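Local coordinates for major royal jelly protein 1 (Apis mellifera, PDB 5YYL) that is the most abundant protein of royal jelly, probably serves a nutritional role in larval food, and binds 24-methylenecholesterol, at residues A[230-240]-A[267-276]; A[301-309]-A[318-326]. All coordinates share one frame; numbering follows the deposited sequence.

Contact 1: residues A[230-240]-A[267-276]; sequences TFDYDPKFTKM and YSPVASTSLY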
ATOM      1  N   THR A 230       9.000 -57.371 -11.931  1.00 41.65           N
ATOM      2  CA  THR A 230       9.208 -56.131 -11.184  1.00 39.09           C
ATOM      3  C   THR A 230       7.955 -55.672 -10.429  1.00 38.48           C
ATOM      4  O   THR A 230       8.082 -54.984  -9.419  1.00 38.77           O
ATOM      5  CB  THR A 230       9.712 -54.991 -12.103  1.00 38.05           C
ATOM      6  OG1 THR A 230       8.720 -54.658 -13.077  1.00 35.24           O
ATOM      7  CG2 THR A 230      11.024 -55.399 -12.799  1.00 37.40           C
ATOM      8  N   PHE A 231       6.770 -56.046 -10.918  1.00 37.95           N
ATOM      9  CA  PHE A 231       5.490 -55.817 -10.204  1.00 36.06           C
ATOM     10  C   PHE A 231       5.174 -56.843  -9.101  1.00 35.49           C
ATOM     11  O   PHE A 231       4.205 -56.648  -8.351  1.00 32.23           O
ATOM     12  CB  PHE A 231       4.293 -55.804 -11.174  1.00 33.32           C
ATOM     13  CG  PHE A 231       4.390 -54.814 -12.290  1.00 31.93           C
ATOM     14  CD1 PHE A 231       5.401 -53.855 -12.376  1.00 32.74           C
ATOM     15  CD2 PHE A 231       3.420 -54.838 -13.266  1.00 32.63           C
ATOM     16  CE1 PHE A 231       5.448 -52.973 -13.445  1.00 33.97           C
ATOM     17  CE2 PHE A 231       3.458 -53.961 -14.335  1.00 34.66           C
ATOM     18  CZ  PHE A 231       4.473 -53.025 -14.430  1.00 34.10           C
ATOM     19  N   ASP A 232       5.941 -57.925  -9.014  1.00 38.22           N
ATOM     20  CA  ASP A 232       5.628 -59.022  -8.092  1.00 43.53           C
ATOM     21  C   ASP A 232       6.252 -58.783  -6.727  1.00 45.51           C
ATOM     22  O   ASP A 232       7.296 -58.134  -6.621  1.00 43.65           O
ATOM     23  CB  ASP A 232       6.117 -60.371  -8.639  1.00 46.80           C
ATOM     24  CG  ASP A 232       5.373 -60.818  -9.892  1.00 51.01           C
ATOM     25  OD1 ASP A 232       5.961 -61.656 -10.632  1.00 56.77           O
ATOM     26  OD2 ASP A 232       4.220 -60.368 -10.131  1.00 48.29           O
ATOM     27  N   TYR A 233       5.611 -59.332  -5.690  1.00 48.08           N
ATOM     28  CA  TYR A 233       6.103 -59.208  -4.321  1.00 53.26           C
ATOM     29  C   TYR A 233       7.281 -60.153  -4.111  1.00 54.84           C
ATOM     30  O   TYR A 233       7.337 -61.218  -4.725  1.00 63.73           O
ATOM     31  CB  TYR A 233       4.983 -59.466  -3.295  1.00 57.33           C
ATOM     32  CG  TYR A 233       4.798 -60.891  -2.803  1.00 59.06           C
ATOM     33  CD1 TYR A 233       5.445 -61.335  -1.652  1.00 61.30           C
ATOM     34  CD2 TYR A 233       3.955 -61.782  -3.463  1.00 62.91           C
ATOM     35  CE1 TYR A 233       5.279 -62.631  -1.183  1.00 62.99           C
ATOM     36  CE2 TYR A 233       3.770 -63.084  -2.996  1.00 65.16           C
ATOM     37  CZ  TYR A 233       4.443 -63.501  -1.852  1.00 64.12           C
ATOM     38  OH  TYR A 233       4.298 -64.773  -1.352  1.00 62.88           O
ATOM     39  N   ASP A 234       8.222 -59.752  -3.254  1.00 51.67           N
ATOM     40  CA  ASP A 234       9.361 -60.580  -2.909  1.00 50.14           C
ATOM     41  C   ASP A 234       9.136 -61.128  -1.501  1.00 51.95           C
ATOM     42  O   ASP A 234       8.991 -60.343  -0.561  1.00 51.58           O
ATOM     43  CB  ASP A 234      10.632 -59.743  -2.970  1.00 49.70           C
ATOM     44  CG  ASP A 234      11.892 -60.578  -2.913  1.00 49.59           C
ATOM     45  OD1 ASP A 234      11.834 -61.743  -2.453  1.00 50.69           O
ATOM     46  OD2 ASP A 234      12.954 -60.054  -3.321  1.00 49.35           O
ATOM     47  N   PRO A 235       9.104 -62.470  -1.341  1.00 55.63           N
ATOM     48  CA  PRO A 235       8.908 -63.061  -0.000  1.00 56.61           C
ATOM     49  C   PRO A 235      10.011 -62.720   1.009  1.00 53.68           C
ATOM     50  O   PRO A 235       9.745 -62.632   2.215  1.00 52.65           O
ATOM     51  CB  PRO A 235       8.882 -64.574  -0.276  1.00 58.06           C
ATOM     52  CG  PRO A 235       8.566 -64.703  -1.733  1.00 57.44           C
ATOM     53  CD  PRO A 235       9.191 -63.512  -2.383  1.00 55.87           C
ATOM     54  N   LYS A 236      11.230 -62.547   0.494  1.00 51.64           N
ATOM     55  CA  LYS A 236      12.412 -62.118   1.260  1.00 53.25           C
ATOM     56  C   LYS A 236      12.180 -60.866   2.132  1.00 49.73           C
ATOM     57  O   LYS A 236      12.615 -60.844   3.278  1.00 48.68           O
ATOM     58  CB  LYS A 236      13.573 -61.869   0.281  1.00 55.16           C
ATOM     59  CG  LYS A 236      14.982 -62.100   0.791  1.00 57.96           C
ATOM     60  CD  LYS A 236      15.974 -62.071  -0.383  1.00 59.91           C
ATOM     61  CE  LYS A 236      15.880 -63.311  -1.281  1.00 57.50           C
ATOM     62  N   PHE A 237      11.495 -59.855   1.588  1.00 48.47           N
ATOM     63  CA  PHE A 237      11.242 -58.567   2.280  1.00 51.13           C
ATOM     64  C   PHE A 237       9.759 -58.343   2.566  1.00 49.84           C
ATOM     65  O   PHE A 237       9.237 -57.249   2.372  1.00 46.71           O
ATOM     66  CB  PHE A 237      11.807 -57.397   1.459  1.00 51.23           C
ATOM     67  CG  PHE A 237      13.186 -57.653   0.948  1.00 52.85           C
ATOM     68  CD1 PHE A 237      14.264 -57.682   1.825  1.00 52.50           C
ATOM     69  CD2 PHE A 237      13.409 -57.903  -0.404  1.00 55.28           C
ATOM     70  CE1 PHE A 237      15.546 -57.942   1.363  1.00 54.30           C
ATOM     71  CE2 PHE A 237      14.693 -58.156  -0.877  1.00 57.25           C
ATOM     72  CZ  PHE A 237      15.766 -58.175   0.007  1.00 56.13           C
ATOM     73  N   THR A 238       9.097 -59.387   3.057  1.00 52.31           N
ATOM     74  CA  THR A 238       7.673 -59.320   3.386  1.00 54.54           C
ATOM     75  C   THR A 238       7.435 -58.822   4.833  1.00 54.93           C
ATOM     76  O   THR A 238       6.402 -58.220   5.118  1.00 51.07           O
ATOM     77  CB  THR A 238       6.978 -60.670   3.063  1.00 53.64           C
ATOM     78  OG1 THR A 238       5.580 -60.451   2.807  1.00 50.25           O
ATOM     79  CG2 THR A 238       7.210 -61.733   4.156  1.00 54.69           C
ATOM     80  N   LYS A 239       8.408 -59.060   5.718  1.00 59.38           N
ATOM     81  CA  LYS A 239       8.392 -58.543   7.098  1.00 64.99           C
ATOM     82  C   LYS A 239       8.932 -57.109   7.183  1.00 66.03           C
ATOM     83  O   LYS A 239      10.065 -56.864   6.787  1.00 65.49           O
ATOM     84  CB  LYS A 239       9.244 -59.444   8.000  1.00 65.81           C
ATOM     85  N   MET A 240       8.128 -56.185   7.709  1.00 68.85           N
ATOM     86  CA  MET A 240       8.504 -54.768   7.841  1.00 70.48           C
ATOM     87  C   MET A 240       8.264 -54.341   9.271  1.00 67.97           C
ATOM     88  O   MET A 240       7.115 -54.309   9.707  1.00 67.92           O
ATOM     89  CB  MET A 240       7.680 -53.860   6.893  1.00 72.63           C
ATOM     90  CG  MET A 240       6.356 -54.391   6.384  1.00 72.83           C
ATOM     91  SD  MET A 240       5.926 -53.438   4.908  1.00 78.73           S
ATOM     92  CE  MET A 240       6.736 -54.400   3.619  1.00 77.89           C
ATOM     93  N   TYR A 267       8.445 -46.852  -9.196  1.00 22.66           N
ATOM     94  CA  TYR A 267       7.602 -47.724  -8.387  1.00 24.21           C
ATOM     95  C   TYR A 267       8.452 -48.783  -7.701  1.00 24.16           C
ATOM     96  O   TYR A 267       9.654 -48.849  -7.937  1.00 23.72           O
ATOM     97  CB  TYR A 267       6.540 -48.412  -9.245  1.00 25.17           C
ATOM     98  CG  TYR A 267       7.106 -49.385 -10.254  1.00 27.49           C
ATOM     99  CD1 TYR A 267       7.184 -50.746  -9.974  1.00 29.07           C
ATOM    100  CD2 TYR A 267       7.572 -48.941 -11.497  1.00 28.98           C
ATOM    101  CE1 TYR A 267       7.704 -51.632 -10.910  1.00 30.52           C
ATOM    102  CE2 TYR A 267       8.093 -49.814 -12.436  1.00 28.46           C
ATOM    103  CZ  TYR A 267       8.154 -51.153 -12.144  1.00 30.39           C
ATOM    104  OH  TYR A 267       8.668 -52.026 -13.076  1.00 33.05           O
ATOM    105  N   SER A 268       7.820 -49.602  -6.867  1.00 23.76           N
ATOM    106  CA  SER A 268       8.446 -50.802  -6.333  1.00 24.03           C
ATOM    107  C   SER A 268       7.406 -51.685  -5.687  1.00 25.01           C
ATOM    108  O   SER A 268       6.388 -51.192  -5.231  1.00 26.19           O
ATOM    109  CB  SER A 268       9.506 -50.447  -5.306  1.00 24.68           C
ATOM    110  OG  SER A 268       8.974 -49.667  -4.260  1.00 25.45           O
ATOM    111  N   PRO A 269       7.628 -53.004  -5.664  1.00 26.86           N
ATOM    112  CA  PRO A 269       6.700 -53.806  -4.853  1.00 27.49           C
ATOM    113  C   PRO A 269       6.865 -53.458  -3.362  1.00 27.77           C
ATOM    114  O   PRO A 269       7.986 -53.110  -2.940  1.00 26.65           O
ATOM    115  CB  PRO A 269       7.102 -55.260  -5.153  1.00 27.80           C
ATOM    116  CG  PRO A 269       8.100 -55.217  -6.262  1.00 27.17           C
ATOM    117  CD  PRO A 269       8.645 -53.831  -6.347  1.00 27.30           C
ATOM    118  N   VAL A 270       5.765 -53.521  -2.605  1.00 28.12           N
ATOM    119  CA  VAL A 270       5.757 -53.178  -1.170  1.00 29.29           C
ATOM    120  C   VAL A 270       6.728 -54.073  -0.413  1.00 29.62           C
ATOM    121  O   VAL A 270       7.556 -53.592   0.349  1.00 31.25           O
ATOM    122  CB  VAL A 270       4.341 -53.319  -0.546  1.00 29.97           C
ATOM    123  CG1 VAL A 270       4.362 -53.198   0.980  1.00 29.59           C
ATOM    124  CG2 VAL A 270       3.384 -52.290  -1.142  1.00 31.45           C
ATOM    125  N   ALA A 271       6.621 -55.373  -0.642  1.00 28.69           N
ATOM    126  CA  ALA A 271       7.605 -56.300  -0.134  1.00 28.72           C
ATOM    127  C   ALA A 271       8.754 -56.346  -1.136  1.00 29.03           C
ATOM    128  O   ALA A 271       8.854 -57.239  -1.974  1.00 31.35           O
ATOM    129  CB  ALA A 271       6.990 -57.668   0.067  1.00 28.70           C
ATOM    130  N   SER A 272       9.639 -55.365  -1.035  1.00 28.32           N
ATOM    131  CA  SER A 272      10.859 -55.325  -1.852  1.00 29.15           C
ATOM    132  C   SER A 272      11.747 -54.249  -1.287  1.00 28.51           C
ATOM    133  O   SER A 272      11.274 -53.380  -0.557  1.00 29.00           O
ATOM    134  CB  SER A 272      10.564 -55.021  -3.328  1.00 30.21           C
ATOM    135  OG  SER A 272      10.584 -53.632  -3.575  1.00 31.36           O
ATOM    136  N   THR A 273      13.029 -54.292  -1.632  1.00 28.67           N
ATOM    137  CA  THR A 273      13.960 -53.227  -1.244  1.00 29.08           C
ATOM    138  C   THR A 273      14.560 -52.568  -2.486  1.00 29.10           C
ATOM    139  O   THR A 273      15.633 -51.988  -2.435  1.00 28.49           O
ATOM    140  CB  THR A 273      15.044 -53.746  -0.281  1.00 28.57           C
ATOM    141  OG1 THR A 273      15.904 -54.657  -0.957  1.00 27.51           O
ATOM    142  CG2 THR A 273      14.400 -54.408   0.946  1.00 28.39           C
ATOM    143  N   SER A 274      13.813 -52.643  -3.587  1.00 29.56           N
ATOM    144  CA  SER A 274      14.263 -52.219  -4.894  1.00 31.06           C
ATOM    145  C   SER A 274      13.583 -50.898  -5.290  1.00 31.73           C
ATOM    146  O   SER A 274      12.550 -50.524  -4.704  1.00 31.92           O
ATOM    147  CB  SER A 274      13.900 -53.304  -5.902  1.00 32.16           C
ATOM    148  OG  SER A 274      14.390 -54.581  -5.504  1.00 32.14           O
ATOM    149  N   LEU A 275      14.171 -50.209  -6.270  1.00 29.35           N
ATOM    150  CA  LEU A 275      13.546 -49.065  -6.896  1.00 29.43           C
ATOM    151  C   LEU A 275      13.574 -49.271  -8.424  1.00 30.52           C
ATOM    152  O   LEU A 275      14.615 -49.099  -9.065  1.00 30.82           O
ATOM    153  CB  LEU A 275      14.256 -47.770  -6.477  1.00 29.39           C
ATOM    154  N   TYR A 276      12.434 -49.665  -8.987  1.00 31.55           N
ATOM    155  CA  TYR A 276      12.258 -49.846 -10.427  1.00 32.30           C
ATOM    156  C   TYR A 276      11.661 -48.600 -11.056  1.00 32.38           C
ATOM    157  O   TYR A 276      11.222 -47.701 -10.352  1.00 32.64           O
ATOM    158  CB  TYR A 276      11.302 -51.007 -10.712  1.00 33.03           C
ATOM    159  CG  TYR A 276      11.708 -52.311 -10.090  1.00 35.41           C
ATOM    160  CD1 TYR A 276      12.972 -52.842 -10.317  1.00 36.95           C
ATOM    161  CD2 TYR A 276      10.830 -53.035  -9.287  1.00 37.96           C
ATOM    162  CE1 TYR A 276      13.358 -54.060  -9.770  1.00 37.31           C
ATOM    163  CE2 TYR A 276      11.222 -54.239  -8.710  1.00 39.26           C
ATOM    164  CZ  TYR A 276      12.473 -54.756  -8.978  1.00 38.05           C
ATOM    165  OH  TYR A 276      12.834 -55.946  -8.406  1.00 39.01           O
TER
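Two torsions bring Thr-230 and Tyr-267 together: the threonine hydroxyl and the tyrosine CG each sit between their own backbone N and carbonyl carbon, the latter with chi1 of 66°. Thr-230 OG1 and Tyr-267 OH are thereby hydrogen-bonded at 2.6 Å, with either able to donate, and the threonine oxygen lies near the tyrosine ring plane, at its edge. The same OG1 is also bonded to Ser-228 OG, just before the segment, so the hydroxyl is held both locally and across the contact. On its carbon side Thr-230 covers a different ring, CB standing over one face of Tyr-276 at 3.8 Å from the ring centroid. Ser-274 CB takes the opposite face of that ring. Phe-231 turns its edge toward the Tyr-267 face in an offset edge-to-face pair, planes at 77°, with Phe-231 CE1 3.5 Å from Tyr-267 CZ.

Farther along, Pro-269 CG packs against two carbonyl oxygens, those of Thr-230 and Asp-232. The backbone is joined where Asp-234 N donates to Ala-271 O at 2.9 Å, with an angle of 153° at the hydrogen. Ala-271 is the centre of an inverse gamma turn, while Asp-234 OD1 accepts from Lys-236 N in an Asx turn, so a turn stands on each side of this bond. Phe-237 then receives the Thr-273 methyl, CG2, over one face at 3.5 Å from the ring centroid, with Lys-236 CB over the other. The less well ordered Met-240 brings CE to 3.7 Å from Val-270 CG1.

Segment 230-240 leaves the sheet ending at strand 225-226, runs into strand 239-242, and packs on the hairpin of strands 264-269 and 275-279 in the next four-stranded antiparallel sheet, consistent with a connection between blades of a beta-propeller.

Contact 2: residues A[301-309]-A[318-326]; sequences ILDTQSSAK and FFGLVGDSA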
ATOM      1  N   ILE A 301      18.485 -52.196  -3.972  1.00 37.76           N
ATOM      2  CA  ILE A 301      19.300 -50.991  -3.816  1.00 36.22           C
ATOM      3  C   ILE A 301      19.139 -50.318  -2.458  1.00 34.86           C
ATOM      4  O   ILE A 301      20.022 -49.598  -2.040  1.00 37.30           O
ATOM      5  CB  ILE A 301      19.038 -49.956  -4.932  1.00 38.27           C
ATOM      6  CG1 ILE A 301      20.088 -48.830  -4.865  1.00 40.30           C
ATOM      7  CG2 ILE A 301      17.617 -49.392  -4.874  1.00 38.42           C
ATOM      8  CD1 ILE A 301      20.177 -47.972  -6.105  1.00 42.21           C
ATOM      9  N   LEU A 302      18.014 -50.512  -1.779  1.00 34.68           N
ATOM     10  CA  LEU A 302      17.791 -49.927  -0.435  1.00 35.53           C
ATOM     11  C   LEU A 302      17.982 -51.001   0.627  1.00 35.01           C
ATOM     12  O   LEU A 302      17.848 -52.190   0.354  1.00 34.97           O
ATOM     13  CB  LEU A 302      16.383 -49.312  -0.325  1.00 35.61           C
ATOM     14  CG  LEU A 302      15.934 -48.397  -1.469  1.00 34.15           C
ATOM     15  CD1 LEU A 302      14.477 -48.018  -1.296  1.00 34.30           C
ATOM     16  CD2 LEU A 302      16.812 -47.165  -1.542  1.00 33.77           C
ATOM     17  N   ASP A 303      18.291 -50.580   1.845  1.00 36.00           N
ATOM     18  CA  ASP A 303      18.452 -51.503   2.971  1.00 36.25           C
ATOM     19  C   ASP A 303      17.107 -51.941   3.553  1.00 35.70           C
ATOM     20  O   ASP A 303      17.035 -52.993   4.191  1.00 39.26           O
ATOM     21  CB  ASP A 303      19.302 -50.859   4.068  1.00 38.83           C
ATOM     22  CG  ASP A 303      20.737 -50.622   3.630  1.00 39.64           C
ATOM     23  OD1 ASP A 303      21.412 -51.588   3.194  1.00 41.70           O
ATOM     24  OD2 ASP A 303      21.204 -49.473   3.714  1.00 39.58           O
ATOM     25  N   THR A 304      16.060 -51.125   3.364  1.00 32.84           N
ATOM     26  CA  THR A 304      14.702 -51.446   3.814  1.00 30.04           C
ATOM     27  C   THR A 304      13.679 -51.211   2.689  1.00 27.35           C
ATOM     28  O   THR A 304      14.037 -50.780   1.596  1.00 26.12           O
ATOM     29  CB  THR A 304      14.344 -50.630   5.080  1.00 29.98           C
ATOM     30  OG1 THR A 304      13.056 -51.021   5.568  1.00 29.18           O
ATOM     31  CG2 THR A 304      14.384 -49.050   4.831  1.00 29.71           C
ATOM     32  N   GLN A 305      12.419 -51.509   2.972  1.00 24.74           N
ATOM     33  CA  GLN A 305      11.339 -51.300   2.013  1.00 24.53           C
ATOM     34  C   GLN A 305      11.017 -49.814   1.848  1.00 23.80           C
ATOM     35  O   GLN A 305      11.106 -49.059   2.792  1.00 24.94           O
ATOM     36  CB  GLN A 305      10.083 -52.082   2.431  1.00 24.77           C
ATOM     37  CG  GLN A 305      10.261 -53.600   2.487  1.00 25.66           C
ATOM     38  CD  GLN A 305      10.360 -54.198   3.897  1.00 26.85           C
ATOM     39  OE1 GLN A 305      10.809 -53.562   4.842  1.00 29.78           O
ATOM     40  NE2 GLN A 305       9.958 -55.448   4.022  1.00 27.61           N
ATOM     41  N   SER A 306      10.654 -49.404   0.644  1.00 23.15           N
ATOM     42  CA  SER A 306      10.189 -48.047   0.393  1.00 22.67           C
ATOM     43  C   SER A 306       8.656 -48.007   0.481  1.00 22.54           C
ATOM     44  O   SER A 306       7.985 -49.001   0.166  1.00 21.21           O
ATOM     45  CB  SER A 306      10.653 -47.558  -0.976  1.00 23.00           C
ATOM     46  OG  SER A 306      10.040 -48.295  -2.033  1.00 23.99           O
ATOM     47  N   SER A 307       8.119 -46.869   0.933  1.00 22.68           N
ATOM     48  CA  SER A 307       6.671 -46.664   1.071  1.00 22.01           C
ATOM     49  C   SER A 307       6.241 -45.741  -0.082  1.00 21.41           C
ATOM     50  O   SER A 307       6.614 -46.000  -1.228  1.00 23.17           O
ATOM     51  CB  SER A 307       6.349 -46.087   2.455  1.00 23.22           C
ATOM     52  OG  SER A 307       6.959 -44.833   2.612  1.00 25.42           O
ATOM     53  N   ALA A 308       5.488 -44.676   0.184  1.00 20.08           N
ATOM     54  CA  ALA A 308       5.070 -43.760  -0.873  1.00 19.66           C
ATOM     55  C   ALA A 308       6.244 -43.005  -1.487  1.00 19.37           C
ATOM     56  O   ALA A 308       7.338 -42.950  -0.923  1.00 18.62           O
ATOM     57  CB  ALA A 308       4.058 -42.771  -0.332  1.00 19.67           C
ATOM     58  N   LYS A 309       5.989 -42.416  -2.647  1.00 18.97           N
ATOM     59  CA  LYS A 309       7.039 -41.799  -3.450  1.00 19.49           C
ATOM     60  C   LYS A 309       6.527 -40.524  -4.117  1.00 18.59           C
ATOM     61  O   LYS A 309       5.358 -40.420  -4.441  1.00 18.36           O
ATOM     62  CB  LYS A 309       7.522 -42.797  -4.514  1.00 20.16           C
ATOM     63  CG  LYS A 309       8.805 -43.539  -4.173  1.00 20.93           C
ATOM     64  CD  LYS A 309       8.952 -44.917  -4.826  1.00 20.36           C
ATOM     65  CE  LYS A 309       8.442 -45.977  -3.873  1.00 21.15           C
ATOM     66  NZ  LYS A 309       8.234 -47.321  -4.449  1.00 22.31           N
ATOM     67  N   PHE A 318      11.719 -38.417  -3.889  1.00 24.80           N
ATOM     68  CA  PHE A 318      11.621 -38.661  -2.462  1.00 23.09           C
ATOM     69  C   PHE A 318      10.871 -39.954  -2.236  1.00 23.08           C
ATOM     70  O   PHE A 318       9.993 -40.316  -3.027  1.00 21.96           O
ATOM     71  CB  PHE A 318      10.900 -37.523  -1.767  1.00 22.78           C
ATOM     72  CG  PHE A 318      11.696 -36.264  -1.709  1.00 22.97           C
ATOM     73  CD1 PHE A 318      12.499 -35.994  -0.613  1.00 23.07           C
ATOM     74  CD2 PHE A 318      11.644 -35.350  -2.754  1.00 23.13           C
ATOM     75  CE1 PHE A 318      13.250 -34.837  -0.556  1.00 23.66           C
ATOM     76  CE2 PHE A 318      12.391 -34.188  -2.707  1.00 23.83           C
ATOM     77  CZ  PHE A 318      13.200 -33.933  -1.607  1.00 24.08           C
ATOM     78  N   PHE A 319      11.225 -40.638  -1.148  1.00 22.43           N
ATOM     79  CA  PHE A 319      10.605 -41.902  -0.797  1.00 22.40           C
ATOM     80  C   PHE A 319      10.752 -42.240   0.675  1.00 21.91           C
ATOM     81  O   PHE A 319      11.780 -41.978   1.285  1.00 22.24           O
ATOM     82  CB  PHE A 319      11.184 -43.025  -1.653  1.00 22.99           C
ATOM     83  CG  PHE A 319      12.679 -43.113  -1.617  1.00 24.54           C
ATOM     84  CD1 PHE A 319      13.314 -43.843  -0.628  1.00 24.77           C
ATOM     85  CD2 PHE A 319      13.454 -42.482  -2.595  1.00 25.55           C
ATOM     86  CE1 PHE A 319      14.695 -43.926  -0.591  1.00 25.19           C
ATOM     87  CE2 PHE A 319      14.837 -42.567  -2.568  1.00 25.55           C
ATOM     88  CZ  PHE A 319      15.456 -43.292  -1.564  1.00 25.58           C
ATOM     89  N   GLY A 320       9.714 -42.851   1.234  1.00 21.86           N
ATOM     90  CA  GLY A 320       9.708 -43.241   2.618  1.00 21.85           C
ATOM     91  C   GLY A 320      10.422 -44.567   2.810  1.00 22.42           C
ATOM     92  O   GLY A 320      10.226 -45.502   2.044  1.00 21.77           O
ATOM     93  N   LEU A 321      11.226 -44.641   3.866  1.00 23.15           N
ATOM     94  CA  LEU A 321      11.989 -45.819   4.186  1.00 23.04           C
ATOM     95  C   LEU A 321      11.335 -46.461   5.405  1.00 24.17           C
ATOM     96  O   LEU A 321      11.482 -45.982   6.510  1.00 25.25           O
ATOM     97  CB  LEU A 321      13.437 -45.419   4.443  1.00 22.98           C
ATOM     98  CG  LEU A 321      14.187 -44.985   3.169  1.00 21.96           C
ATOM     99  CD1 LEU A 321      15.296 -43.990   3.437  1.00 21.33           C
ATOM    100  CD2 LEU A 321      14.752 -46.177   2.419  1.00 21.98           C
ATOM    101  N   VAL A 322      10.634 -47.565   5.176  1.00 26.40           N
ATOM    102  CA  VAL A 322       9.755 -48.223   6.157  1.00 28.73           C
ATOM    103  C   VAL A 322      10.461 -48.611   7.462  1.00 30.72           C
ATOM    104  O   VAL A 322       9.979 -48.328   8.556  1.00 32.49           O
ATOM    105  CB  VAL A 322       9.103 -49.505   5.556  1.00 29.85           C
ATOM    106  CG1 VAL A 322       8.285 -50.251   6.610  1.00 30.41           C
ATOM    107  CG2 VAL A 322       8.197 -49.174   4.376  1.00 30.32           C
ATOM    108  N   GLY A 323      11.597 -49.273   7.342  1.00 33.05           N
ATOM    109  CA  GLY A 323      12.311 -49.773   8.513  1.00 35.56           C
ATOM    110  C   GLY A 323      12.840 -48.655   9.383  1.00 38.51           C
ATOM    111  O   GLY A 323      12.557 -48.609  10.586  1.00 40.13           O
ATOM    112  N   ASP A 324      13.562 -47.728   8.752  1.00 39.68           N
ATOM    113  CA  ASP A 324      14.213 -46.623   9.451  1.00 40.60           C
ATOM    114  C   ASP A 324      13.228 -45.533   9.916  1.00 39.42           C
ATOM    115  O   ASP A 324      13.582 -44.711  10.765  1.00 40.00           O
ATOM    116  CB  ASP A 324      15.312 -46.002   8.563  1.00 44.29           C
ATOM    117  CG  ASP A 324      16.279 -47.064   7.960  1.00 49.70           C
ATOM    118  OD1 ASP A 324      16.319 -48.215   8.468  1.00 52.51           O
ATOM    119  OD2 ASP A 324      16.982 -46.755   6.961  1.00 49.94           O
ATOM    120  N   SER A 325      11.993 -45.555   9.396  1.00 34.88           N
ATOM    121  CA  SER A 325      10.986 -44.517   9.645  1.00 33.08           C
ATOM    122  C   SER A 325      11.589 -43.168   9.264  1.00 29.89           C
ATOM    123  O   SER A 325      11.734 -42.255  10.074  1.00 28.62           O
ATOM    124  CB  SER A 325      10.430 -44.583  11.077  1.00 33.74           C
ATOM    125  OG  SER A 325      11.268 -43.938  11.998  1.00 36.59           O
ATOM    126  N   ALA A 326      11.963 -43.101   7.994  1.00 27.95           N
ATOM    127  CA  ALA A 326      12.726 -41.998   7.449  1.00 26.46           C
ATOM    128  C   ALA A 326      12.221 -41.641   6.081  1.00 25.66           C
ATOM    129  O   ALA A 326      11.378 -42.343   5.499  1.00 25.51           O
ATOM    130  CB  ALA A 326      14.186 -42.377   7.363  1.00 26.78           C
TER
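Leu-302 and Thr-304 lead into an antiparallel beta hairpin, strands 306-311 and 316-321, and pack on its second strand and the turn beyond. The hairpin carries a beta bulge: Ser-306 pairs with Leu-321 and Lys-309 with Phe-319, both non-hydrogen-bonded pairs; two residues, Ser-307 and Ala-308, lie between them on one strand and Gly-320 alone on the other. The short segments 306-309 and 318-321 run at 149° to each other, their axes approaching to 4.5 Å.

Backbone hydrogen bonds define the register. Ser-307 N donates to Gly-320 O at 2.7 Å, and Gly-320 N returns a bond to Ala-308 O at 3.2 Å, so the glycine is gripped through both its polar atoms. Past the strand end, Val-322 N reaches Gln-305 O at 2.9 Å.

Apolar contacts gather on the side chains of Leu-302, Thr-304, Phe-319 and Leu-321. Leu-302 CD2 lies obliquely to the Phe-319 ring, 4.0 Å from CE1, while its CD1 faces Leu-321 CD2. Leu-321 CD2 also meets Thr-304 CG2 at 3.8 Å and stands at the Phe-319 ring edge, in plane. Lys-309 CG rests on Phe-319 CB at 3.5 Å, but the lysine end leads away: NZ and Ser-306 OG both turn to Ser-268 OG, with only a weak bond between the two. Val-322 CG2 packs on Gln-305, against its carbonyl O and CB.

Polar side chains largely look elsewhere: Ser-307 OG bonds Ile-354 O, and Asp-303 forms a salt bridge with Arg-338. Thr-304 is different. With OG1 anti to the backbone N (chi1 -176°), its hydroxyl oxygen accepts from Gly-323 N at 2.9 Å, with a bent N-H...O angle of 133°.

In the fold
Contacts 1 and 2 follow each other along the chain and lie on the same side of its centre, their own centres about 11 Å apart. They also touch directly. Gln-305 NE2, from contact 2, is 2.5 Å from Phe-237 O of contact 1, a probable hydrogen bond, and also bonds Lys-239 O. Ser-268 OG meets Ser-306 OG at 2.8 Å, another probable bond that ties strand 264-269 to strand 306-311. Ser-268 and Ser-306 thus join successive four-stranded sheets, consistent with neighbouring blades of a beta-propeller, while Gln-305 holds the 230-240 connection. Both contacts lie away from the sterol pocket at Pro-364, Val-366, Ile-373 and Ile-430.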